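Local coordinates for protein cryptochrome DASH (Arabidopsis thaliana, PDB 2J4D) that repairs cyclobutane pyrimidine dimers in single-stranded DNA as a photolyase, binds FAD and a folate light antenna, and may act as a photoreceptor, at residues Val52-Ala57 and Ser298-Tyr303; Ala57-Trp62 and Ser209-Pro214; Thr138-Lys143 and Glu170-Ser175. All coordinates share one frame; numbering follows the deposited sequence.

Contact 1: residues Val52-Ala57 and Ser298-Tyr303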
loop_
_atom_site.group_PDB
_atom_site.type_symbol
_atom_site.label_atom_id
_atom_site.label_comp_id
_atom_site.label_asym_id
_atom_site.label_seq_id
_atom_site.Cartn_x
_atom_site.Cartn_y
_atom_site.Cartn_z
ATOM N N VAL A 52 3.136 14.161 -6.253
ATOM C CA VAL A 52 2.760 15.506 -6.646
ATOM C C VAL A 52 1.469 15.394 -7.456
ATOM O O VAL A 52 0.528 16.157 -7.249
ATOM C CB VAL A 52 3.860 16.158 -7.515
ATOM C CG1 VAL A 52 3.367 17.474 -8.088
ATOM C CG2 VAL A 52 5.101 16.385 -6.679
ATOM N N LEU A 53 1.410 14.421 -8.362
ATOM C CA LEU A 53 0.216 14.235 -9.191
ATOM C C LEU A 53 -1.057 13.949 -8.405
ATOM O O LEU A 53 -1.034 13.247 -7.391
ATOM C CB LEU A 53 0.402 13.077 -10.179
ATOM C CG LEU A 53 1.106 13.270 -11.519
ATOM C CD1 LEU A 53 1.002 11.981 -12.311
ATOM C CD2 LEU A 53 0.460 14.408 -12.297
ATOM N N ASP A 54 -2.168 14.494 -8.893
ATOM C CA ASP A 54 -3.476 14.256 -8.298
ATOM C C ASP A 54 -3.449 14.275 -6.774
ATOM O O ASP A 54 -3.973 13.371 -6.116
ATOM C CB ASP A 54 -4.002 12.907 -8.811
ATOM C CG ASP A 54 -5.402 12.597 -8.321
ATOM O OD1 ASP A 54 -6.224 13.531 -8.240
ATOM O OD2 ASP A 54 -5.685 11.417 -8.035
ATOM N N ASN A 55 -2.833 15.313 -6.220
ATOM C CA ASN A 55 -2.722 15.469 -4.775
ATOM C C ASN A 55 -3.561 16.671 -4.342
ATOM O O ASN A 55 -3.126 17.814 -4.499
ATOM C CB ASN A 55 -1.258 15.709 -4.385
ATOM C CG ASN A 55 -1.049 15.707 -2.878
ATOM O OD1 ASN A 55 -1.908 16.146 -2.127
ATOM N ND2 ASN A 55 0.100 15.222 -2.439
ATOM N N ASP A 56 -4.754 16.407 -3.803
ATOM C CA ASP A 56 -5.654 17.467 -3.351
ATOM C C ASP A 56 -5.126 18.285 -2.183
ATOM O O ASP A 56 -5.433 19.477 -2.069
ATOM C CB ASP A 56 -7.019 16.897 -2.955
ATOM C CG ASP A 56 -7.861 16.532 -4.149
ATOM O OD1 ASP A 56 -7.759 17.227 -5.178
ATOM O OD2 ASP A 56 -8.635 15.563 -4.057
ATOM N N ALA A 57 -4.363 17.655 -1.294
ATOM C CA ALA A 57 -3.821 18.398 -0.157
ATOM C C ALA A 57 -2.839 19.446 -0.686
ATOM O O ALA A 57 -2.863 20.607 -0.266
ATOM C CB ALA A 57 -3.127 17.445 0.822
ATOM N N SER A 298 -2.180 7.404 -7.508
ATOM C CA SER A 298 -3.533 7.405 -6.986
ATOM C C SER A 298 -4.498 6.718 -7.941
ATOM O O SER A 298 -4.269 6.673 -9.146
ATOM C CB SER A 298 -3.991 8.841 -6.748
ATOM O OG SER A 298 -4.181 9.496 -7.983
ATOM N N PRO A 299 -5.602 6.184 -7.404
ATOM C CA PRO A 299 -6.605 5.496 -8.214
ATOM C C PRO A 299 -7.317 6.377 -9.230
ATOM O O PRO A 299 -7.754 5.882 -10.267
ATOM C CB PRO A 299 -7.549 4.887 -7.168
ATOM C CG PRO A 299 -7.382 5.765 -5.982
ATOM C CD PRO A 299 -5.910 6.071 -5.968
ATOM N N ARG A 300 -7.441 7.677 -8.958
ATOM C CA ARG A 300 -8.100 8.537 -9.931
ATOM C C ARG A 300 -7.217 8.627 -11.158
ATOM O O ARG A 300 -7.712 8.647 -12.284
ATOM C CB ARG A 300 -8.391 9.927 -9.353
ATOM C CG ARG A 300 -9.471 9.877 -8.290
ATOM C CD ARG A 300 -9.927 11.253 -7.853
ATOM N NE ARG A 300 -8.821 12.069 -7.367
ATOM C CZ ARG A 300 -8.947 13.006 -6.433
ATOM N NH1 ARG A 300 -10.135 13.238 -5.887
ATOM N NH2 ARG A 300 -7.889 13.704 -6.039
ATOM N N PHE A 301 -5.906 8.670 -10.939
ATOM C CA PHE A 301 -4.947 8.699 -12.043
ATOM C C PHE A 301 -5.037 7.379 -12.819
ATOM O O PHE A 301 -5.146 7.368 -14.050
ATOM C CB PHE A 301 -3.529 8.889 -11.491
ATOM C CG PHE A 301 -2.443 8.496 -12.450
ATOM C CD1 PHE A 301 -2.249 9.197 -13.637
ATOM C CD2 PHE A 301 -1.614 7.412 -12.173
ATOM C CE1 PHE A 301 -1.248 8.824 -14.530
ATOM C CE2 PHE A 301 -0.608 7.032 -13.063
ATOM C CZ PHE A 301 -0.425 7.739 -14.244
ATOM N N ILE A 302 -5.000 6.265 -12.095
ATOM C CA ILE A 302 -5.075 4.953 -12.738
ATOM C C ILE A 302 -6.346 4.829 -13.579
ATOM O O ILE A 302 -6.309 4.322 -14.703
ATOM C CB ILE A 302 -5.031 3.805 -11.695
ATOM C CG1 ILE A 302 -3.666 3.792 -10.996
ATOM C CG2 ILE A 302 -5.267 2.443 -12.391
ATOM C CD1 ILE A 302 -3.613 2.931 -9.737
ATOM N N TYR A 303 -7.465 5.304 -13.038
ATOM C CA TYR A 303 -8.739 5.246 -13.753
ATOM C C TYR A 303 -8.678 6.010 -15.077
ATOM O O TYR A 303 -9.159 5.534 -16.108
ATOM C CB TYR A 303 -9.862 5.816 -12.881
ATOM C CG TYR A 303 -11.197 5.880 -13.587
ATOM C CD1 TYR A 303 -11.835 4.720 -14.023
ATOM C CD2 TYR A 303 -11.819 7.105 -13.833
ATOM C CE1 TYR A 303 -13.067 4.776 -14.694
ATOM C CE2 TYR A 303 -13.048 7.171 -14.501
ATOM C CZ TYR A 303 -13.659 6.005 -14.927
ATOM O OH TYR A 303 -14.855 6.067 -15.602
HETATM O O HOH W 1 -7.292 9.007 -6.305
HETATM O O HOH W 2 -11.377 15.910 -5.339
#
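R300 lies between two acids of the opposite segment, D54 and D56, and forms a salt bridge with each. Its NH2 is shared, 2.8 Å from D54 OD1 and 2.8 Å from D56 OD2. The bond to D56 is the straighter, 165° at the hydrogen, and OD2 lies in the guanidinium plane. Both carboxylates sit at the guanidinium edge, but their own planes are turned well away from it. NE adds weak bonds to both oxygens of D54. A bend at chi3 (-57°) brings the R300 head round to these acids.

S298 OG is modelled 2.4 Å from D54 OD2, so short that the exact length of this hydrogen bond is doubtful. S298 is the N-cap residue of helix 299-312. Water 1 accepts from R300 N and donates weakly to D54 OD2. Water 2 joins D56 OD2 to R300 NH1, the latter bond being weak. D56 OD1 is bonded to T211 OG1, and D54 OD1 also accepts from T211 N.

The apolar part is small: L53 CD1 stands 4.5 Å from F301 CE1.

An alanine in place of R300 would probably leave two neighbouring carboxylates, one of them buried, without their shared positive mate. The chemistry implies a largely ionic join between the alpha/beta domain and the start of helix 299-312, with the arginine likely offsetting the repulsion between the two acids.

Contact 2: residues Ala57-Trp62 and Ser209-Pro214; sequences ALYKAW and SSTRIP
W62 lays one face of its indole against P214. The proline CG sits over the six-membered ring, 3.6 Å from its centroid and 9° off the ring normal, which makes this a CH-pi contact. P214 CB adds a looser touch at W62 CZ2. The two side chains approach from opposite directions, and CG stands over the indole face, offset toward its rim.

Y59 covers the next part of the segment. With CG anti to the backbone N (chi1 -175°), its ring extends from the helix toward the chain at T211 and R212. T211 CG2 packs on Y59 CB at 3.9 Å, and the two side chains cross at about a right angle. R212 O approaches CD1 of the same ring at 3.6 Å. I213 CD1 reaches Y59 CB at 4.0 Å and lies near the ring plane, at its edge. The other branch of I213, CG2, meets L58 CD2 at 4.1 Å.

No hydrogen bond joins the two segments. The guanidinium of R212 finds its partners within 209-214 and outside the contact. R212 NE bonds S210 O at 2.9 Å and 175°, with the oxygen in the guanidinium plane, and R212 NH2 makes a salt bridge to E304.

L58, Y59 and W62 offer one side of helix 56-63 to an irregular chain. The helix also packs on strands 41-46 and 138-142. The arrangement is a sheet-flanking helix of the Rossmann-like photolyase alpha/beta domain, overlaid by an extended connection.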
loop_
_atom_site.group_PDB
_atom_site.type_symbol
_atom_site.label_atom_id
_atom_site.label_comp_id
_atom_site.label_asym_id
_atom_site.label_seq_id
_atom_site.Cartn_x
_atom_site.Cartn_y
_atom_site.Cartn_z
ATOM N N ALA A 57 -4.363 17.655 -1.294
ATOM C CA ALA A 57 -3.821 18.398 -0.157
ATOM C C ALA A 57 -2.839 19.446 -0.686
ATOM O O ALA A 57 -2.863 20.607 -0.266
ATOM C CB ALA A 57 -3.127 17.445 0.822
ATOM N N LEU A 58 -1.977 19.026 -1.610
ATOM C CA LEU A 58 -1.004 19.917 -2.233
ATOM C C LEU A 58 -1.738 21.023 -2.991
ATOM O O LEU A 58 -1.379 22.197 -2.908
ATOM C CB LEU A 58 -0.125 19.136 -3.212
ATOM C CG LEU A 58 0.811 19.953 -4.111
ATOM C CD1 LEU A 58 1.793 20.735 -3.255
ATOM C CD2 LEU A 58 1.564 19.021 -5.058
ATOM N N TYR A 59 -2.772 20.653 -3.738
ATOM C CA TYR A 59 -3.513 21.667 -4.477
ATOM C C TYR A 59 -4.158 22.699 -3.548
ATOM O O TYR A 59 -4.072 23.904 -3.794
ATOM C CB TYR A 59 -4.610 21.040 -5.345
ATOM C CG TYR A 59 -5.297 22.077 -6.202
ATOM C CD1 TYR A 59 -4.773 22.439 -7.441
ATOM C CD2 TYR A 59 -6.409 22.770 -5.731
ATOM C CE1 TYR A 59 -5.333 23.470 -8.188
ATOM C CE2 TYR A 59 -6.974 23.805 -6.467
ATOM C CZ TYR A 59 -6.428 24.150 -7.692
ATOM O OH TYR A 59 -6.960 25.194 -8.408
ATOM N N LYS A 60 -4.815 22.232 -2.491
ATOM C CA LYS A 60 -5.483 23.145 -1.561
ATOM C C LYS A 60 -4.489 24.030 -0.818
ATOM O O LYS A 60 -4.775 25.199 -0.522
ATOM C CB LYS A 60 -6.342 22.349 -0.573
ATOM C CG LYS A 60 -7.128 23.197 0.429
ATOM C CD LYS A 60 -7.978 24.275 -0.242
ATOM C CE LYS A 60 -9.009 24.868 0.722
ATOM N NZ LYS A 60 -10.372 24.282 0.525
ATOM N N ALA A 61 -3.322 23.473 -0.520
ATOM C CA ALA A 61 -2.275 24.219 0.172
ATOM C C ALA A 61 -1.785 25.352 -0.731
ATOM O O ALA A 61 -1.642 26.502 -0.304
ATOM C CB ALA A 61 -1.122 23.294 0.510
ATOM N N TRP A 62 -1.534 25.013 -1.988
ATOM C CA TRP A 62 -1.057 25.974 -2.969
ATOM C C TRP A 62 -2.062 27.085 -3.248
ATOM O O TRP A 62 -1.700 28.258 -3.296
ATOM C CB TRP A 62 -0.730 25.248 -4.273
ATOM C CG TRP A 62 -0.416 26.154 -5.421
ATOM C CD1 TRP A 62 0.743 26.848 -5.633
ATOM C CD2 TRP A 62 -1.270 26.451 -6.528
ATOM N NE1 TRP A 62 0.663 27.555 -6.812
ATOM C CE2 TRP A 62 -0.563 27.331 -7.380
ATOM C CE3 TRP A 62 -2.568 26.059 -6.886
ATOM C CZ2 TRP A 62 -1.110 27.825 -8.568
ATOM C CZ3 TRP A 62 -3.112 26.552 -8.070
ATOM C CH2 TRP A 62 -2.382 27.425 -8.894
ATOM N N SER A 209 -12.482 13.344 -11.813
ATOM C CA SER A 209 -11.296 13.484 -12.654
ATOM C C SER A 209 -10.156 13.721 -11.673
ATOM O O SER A 209 -10.381 14.212 -10.564
ATOM C CB SER A 209 -11.425 14.707 -13.575
ATOM O OG SER A 209 -12.533 14.582 -14.444
ATOM N N SER A 210 -8.936 13.377 -12.063
ATOM C CA SER A 210 -7.813 13.589 -11.168
ATOM C C SER A 210 -7.566 15.095 -11.077
ATOM O O SER A 210 -7.837 15.833 -12.025
ATOM C CB SER A 210 -6.568 12.860 -11.691
ATOM O OG SER A 210 -6.102 13.431 -12.895
ATOM N N THR A 211 -7.080 15.551 -9.930
ATOM C CA THR A 211 -6.805 16.970 -9.737
ATOM C C THR A 211 -5.539 17.389 -10.493
ATOM O O THR A 211 -4.489 16.747 -10.370
ATOM C CB THR A 211 -6.657 17.287 -8.231
ATOM O OG1 THR A 211 -7.908 17.033 -7.576
ATOM C CG2 THR A 211 -6.267 18.743 -8.014
ATOM N N ARG A 212 -5.648 18.453 -11.290
ATOM C CA ARG A 212 -4.518 18.951 -12.069
ATOM C C ARG A 212 -3.658 19.872 -11.223
ATOM O O ARG A 212 -4.164 20.771 -10.559
ATOM C CB ARG A 212 -4.996 19.702 -13.315
ATOM C CG ARG A 212 -5.911 18.883 -14.198
ATOM C CD ARG A 212 -5.354 17.490 -14.423
ATOM N NE ARG A 212 -6.423 16.496 -14.442
ATOM C CZ ARG A 212 -6.795 15.809 -15.516
ATOM N NH1 ARG A 212 -6.180 15.999 -16.679
ATOM N NH2 ARG A 212 -7.794 14.941 -15.426
ATOM N N ILE A 213 -2.354 19.642 -11.270
ATOM C CA ILE A 213 -1.397 20.401 -10.485
ATOM C C ILE A 213 -0.540 21.303 -11.373
ATOM O O ILE A 213 -0.025 20.864 -12.403
ATOM C CB ILE A 213 -0.457 19.438 -9.719
ATOM C CG1 ILE A 213 -1.275 18.462 -8.862
ATOM C CG2 ILE A 213 0.521 20.228 -8.872
ATOM C CD1 ILE A 213 -2.131 19.115 -7.769
ATOM N N PRO A 214 -0.369 22.575 -10.981
ATOM C CA PRO A 214 0.447 23.491 -11.790
ATOM C C PRO A 214 1.916 23.102 -11.822
ATOM O O PRO A 214 2.421 22.460 -10.900
ATOM C CB PRO A 214 0.215 24.848 -11.126
ATOM C CG PRO A 214 -0.106 24.496 -9.703
ATOM C CD PRO A 214 -1.000 23.283 -9.854
#

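Contact 3: residues Thr138-Lys143 and Glu170-Ser175; sequences TVFAHK and ELIWGS
Strands 138-142 and 170-172 run parallel, 25° apart, and are joined by backbone bonds from E170 N to V139 O, A141 N to E170 O, I172 N to A141 O and K143 N to I172 O. The I172 N bond is the shortest, 2.7 Å, and lies in the carbonyl plane of A141. I172 O takes a second donor, H142 ND1, at 3.2 Å. This N-H and that of K143 reach the oxygen from opposite faces of its plane.

F140, H142, E170 and I172 share one face of the sheet. F140 and E170 lie side by side, and E170 CB comes within 3.4 Å of F140 CD1. I172 CD1 stands at that ring's edge, 4.3 Å from F140 CD1. On the other face A141 CB touches L171 CD2 at 4.0 Å. A bend at chi2 (80°) carries K143 past L171; K143 CD lies 3.8 Å from L171 CD1, and NZ goes on to E153. Water 3 links K143 O to S175 OG.

The two strands belong to a beta-alpha-beta unit through helix 147-161, which touches V139, K143 and L171. Helix 56-63 covers F140 and H142 on the opposite side, and 168-172 is one of the sheet's two outermost strands.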
loop_
_atom_site.group_PDB
_atom_site.type_symbol
_atom_site.label_atom_id
_atom_site.label_comp_id
_atom_site.label_asym_id
_atom_site.label_seq_id
_atom_site.Cartn_x
_atom_site.Cartn_y
_atom_site.Cartn_z
ATOM N N THR A 138 -1.975 27.540 8.284
ATOM C CA THR A 138 -2.573 26.218 8.238
ATOM C C THR A 138 -1.559 25.108 8.002
ATOM O O THR A 138 -0.436 25.350 7.559
ATOM C CB THR A 138 -3.561 26.136 7.074
ATOM O OG1 THR A 138 -2.874 26.508 5.872
ATOM C CG2 THR A 138 -4.728 27.077 7.267
ATOM N N VAL A 139 -1.972 23.888 8.329
ATOM C CA VAL A 139 -1.175 22.698 8.066
ATOM C C VAL A 139 -2.182 21.801 7.347
ATOM O O VAL A 139 -3.231 21.467 7.907
ATOM C CB VAL A 139 -0.703 21.981 9.344
ATOM C CG1 VAL A 139 0.003 20.671 8.961
ATOM C CG2 VAL A 139 0.246 22.874 10.134
ATOM N N PHE A 140 -1.878 21.460 6.100
ATOM C CA PHE A 140 -2.730 20.602 5.280
ATOM C C PHE A 140 -2.173 19.183 5.257
ATOM O O PHE A 140 -0.960 18.986 5.238
ATOM C CB PHE A 140 -2.775 21.126 3.839
ATOM C CG PHE A 140 -3.698 22.291 3.645
ATOM C CD1 PHE A 140 -5.066 22.090 3.506
ATOM C CD2 PHE A 140 -3.204 23.591 3.617
ATOM C CE1 PHE A 140 -5.933 23.172 3.342
ATOM C CE2 PHE A 140 -4.060 24.677 3.453
ATOM C CZ PHE A 140 -5.429 24.467 3.315
ATOM N N ALA A 141 -3.065 18.199 5.253
ATOM C CA ALA A 141 -2.655 16.805 5.195
ATOM C C ALA A 141 -3.854 15.972 4.785
ATOM O O ALA A 141 -4.996 16.431 4.853
ATOM C CB ALA A 141 -2.139 16.341 6.550
ATOM N N HIS A 142 -3.591 14.751 4.343
ATOM C CA HIS A 142 -4.671 13.859 3.966
ATOM C C HIS A 142 -5.198 13.191 5.217
ATOM O O HIS A 142 -4.440 12.886 6.136
ATOM C CB HIS A 142 -4.177 12.808 2.977
ATOM C CG HIS A 142 -4.142 13.300 1.567
ATOM N ND1 HIS A 142 -5.285 13.613 0.864
ATOM C CD2 HIS A 142 -3.107 13.551 0.735
ATOM C CE1 HIS A 142 -4.955 14.035 -0.344
ATOM N NE2 HIS A 142 -3.638 14.008 -0.449
ATOM N N LYS A 143 -6.505 12.971 5.241
ATOM C CA LYS A 143 -7.173 12.333 6.366
ATOM C C LYS A 143 -6.893 10.839 6.351
ATOM O O LYS A 143 -6.940 10.206 5.293
ATOM C CB LYS A 143 -8.683 12.550 6.249
ATOM C CG LYS A 143 -9.507 11.973 7.405
ATOM C CD LYS A 143 -9.468 12.903 8.620
ATOM C CE LYS A 143 -10.213 12.308 9.808
ATOM N NZ LYS A 143 -9.471 11.144 10.376
ATOM N N GLU A 170 -5.896 21.216 8.572
ATOM C CA GLU A 170 -6.932 20.960 7.573
ATOM C C GLU A 170 -6.688 19.583 6.973
ATOM O O GLU A 170 -5.735 19.418 6.215
ATOM C CB GLU A 170 -6.848 21.990 6.445
ATOM C CG GLU A 170 -7.073 23.432 6.857
ATOM C CD GLU A 170 -8.496 23.689 7.302
ATOM O OE1 GLU A 170 -9.389 22.897 6.922
ATOM O OE2 GLU A 170 -8.720 24.688 8.019
ATOM N N LEU A 171 -7.541 18.617 7.304
ATOM C CA LEU A 171 -7.398 17.248 6.797
ATOM C C LEU A 171 -8.280 17.069 5.566
ATOM O O LEU A 171 -9.470 17.364 5.592
ATOM C CB LEU A 171 -7.768 16.246 7.899
ATOM C CG LEU A 171 -6.860 16.371 9.137
ATOM C CD1 LEU A 171 -7.396 15.564 10.292
ATOM C CD2 LEU A 171 -5.453 15.918 8.774
ATOM N N ILE A 172 -7.684 16.582 4.483
ATOM C CA ILE A 172 -8.396 16.414 3.228
ATOM C C ILE A 172 -8.616 14.945 2.890
ATOM O O ILE A 172 -7.691 14.140 2.984
ATOM C CB ILE A 172 -7.584 17.050 2.081
ATOM C CG1 ILE A 172 -7.150 18.466 2.473
ATOM C CG2 ILE A 172 -8.387 17.041 0.793
ATOM C CD1 ILE A 172 -8.292 19.380 2.844
ATOM N N TRP A 173 -9.831 14.582 2.494
ATOM C CA TRP A 173 -10.060 13.193 2.125
ATOM C C TRP A 173 -9.363 12.903 0.801
ATOM O O TRP A 173 -9.407 13.710 -0.127
ATOM C CB TRP A 173 -11.549 12.874 1.968
ATOM C CG TRP A 173 -11.742 11.428 1.652
ATOM C CD1 TRP A 173 -11.848 10.855 0.411
ATOM C CD2 TRP A 173 -11.701 10.350 2.587
ATOM N NE1 TRP A 173 -11.866 9.481 0.521
ATOM C CE2 TRP A 173 -11.775 9.145 1.846
ATOM C CE3 TRP A 173 -11.601 10.284 3.984
ATOM C CZ2 TRP A 173 -11.750 7.894 2.455
ATOM C CZ3 TRP A 173 -11.576 9.033 4.593
ATOM C CH2 TRP A 173 -11.650 7.855 3.825
ATOM N N GLY A 174 -8.721 11.746 0.718
ATOM C CA GLY A 174 -8.050 11.355 -0.511
ATOM C C GLY A 174 -7.944 9.844 -0.514
ATOM O O GLY A 174 -8.776 9.168 0.077
ATOM N N SER A 175 -6.928 9.316 -1.183
ATOM C CA SER A 175 -6.676 7.878 -1.241
ATOM C C SER A 175 -7.660 6.960 -1.978
ATOM O O SER A 175 -7.221 5.992 -2.583
ATOM C CB SER A 175 -6.444 7.320 0.179
ATOM O OG SER A 175 -7.634 7.273 0.957
HETATM O O HOH W 3 -8.325 8.004 3.748
#

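Contacts 1 and 2 both use helix 56-63 and share A57. Contact 3 lies in the sheet on which that helix packs. Contact 1 is the most buried and the nearest to the chain's centre, yet its chemistry is largely ionic. Contact 2 is partly buried, farther out and apolar. Contact 3 is also partly buried, and backbone bonds dominate it. The three touch one another. T211 of contact 2 probably hydrogen-bonds the acids of contact 1, N55 of contact 1 probably bonds H142 of contact 3, and K60 and A61 pack on F140. Along the chain, contact 3 is nested within the loop closed by contact 2, and contact 2 within that of contact 1.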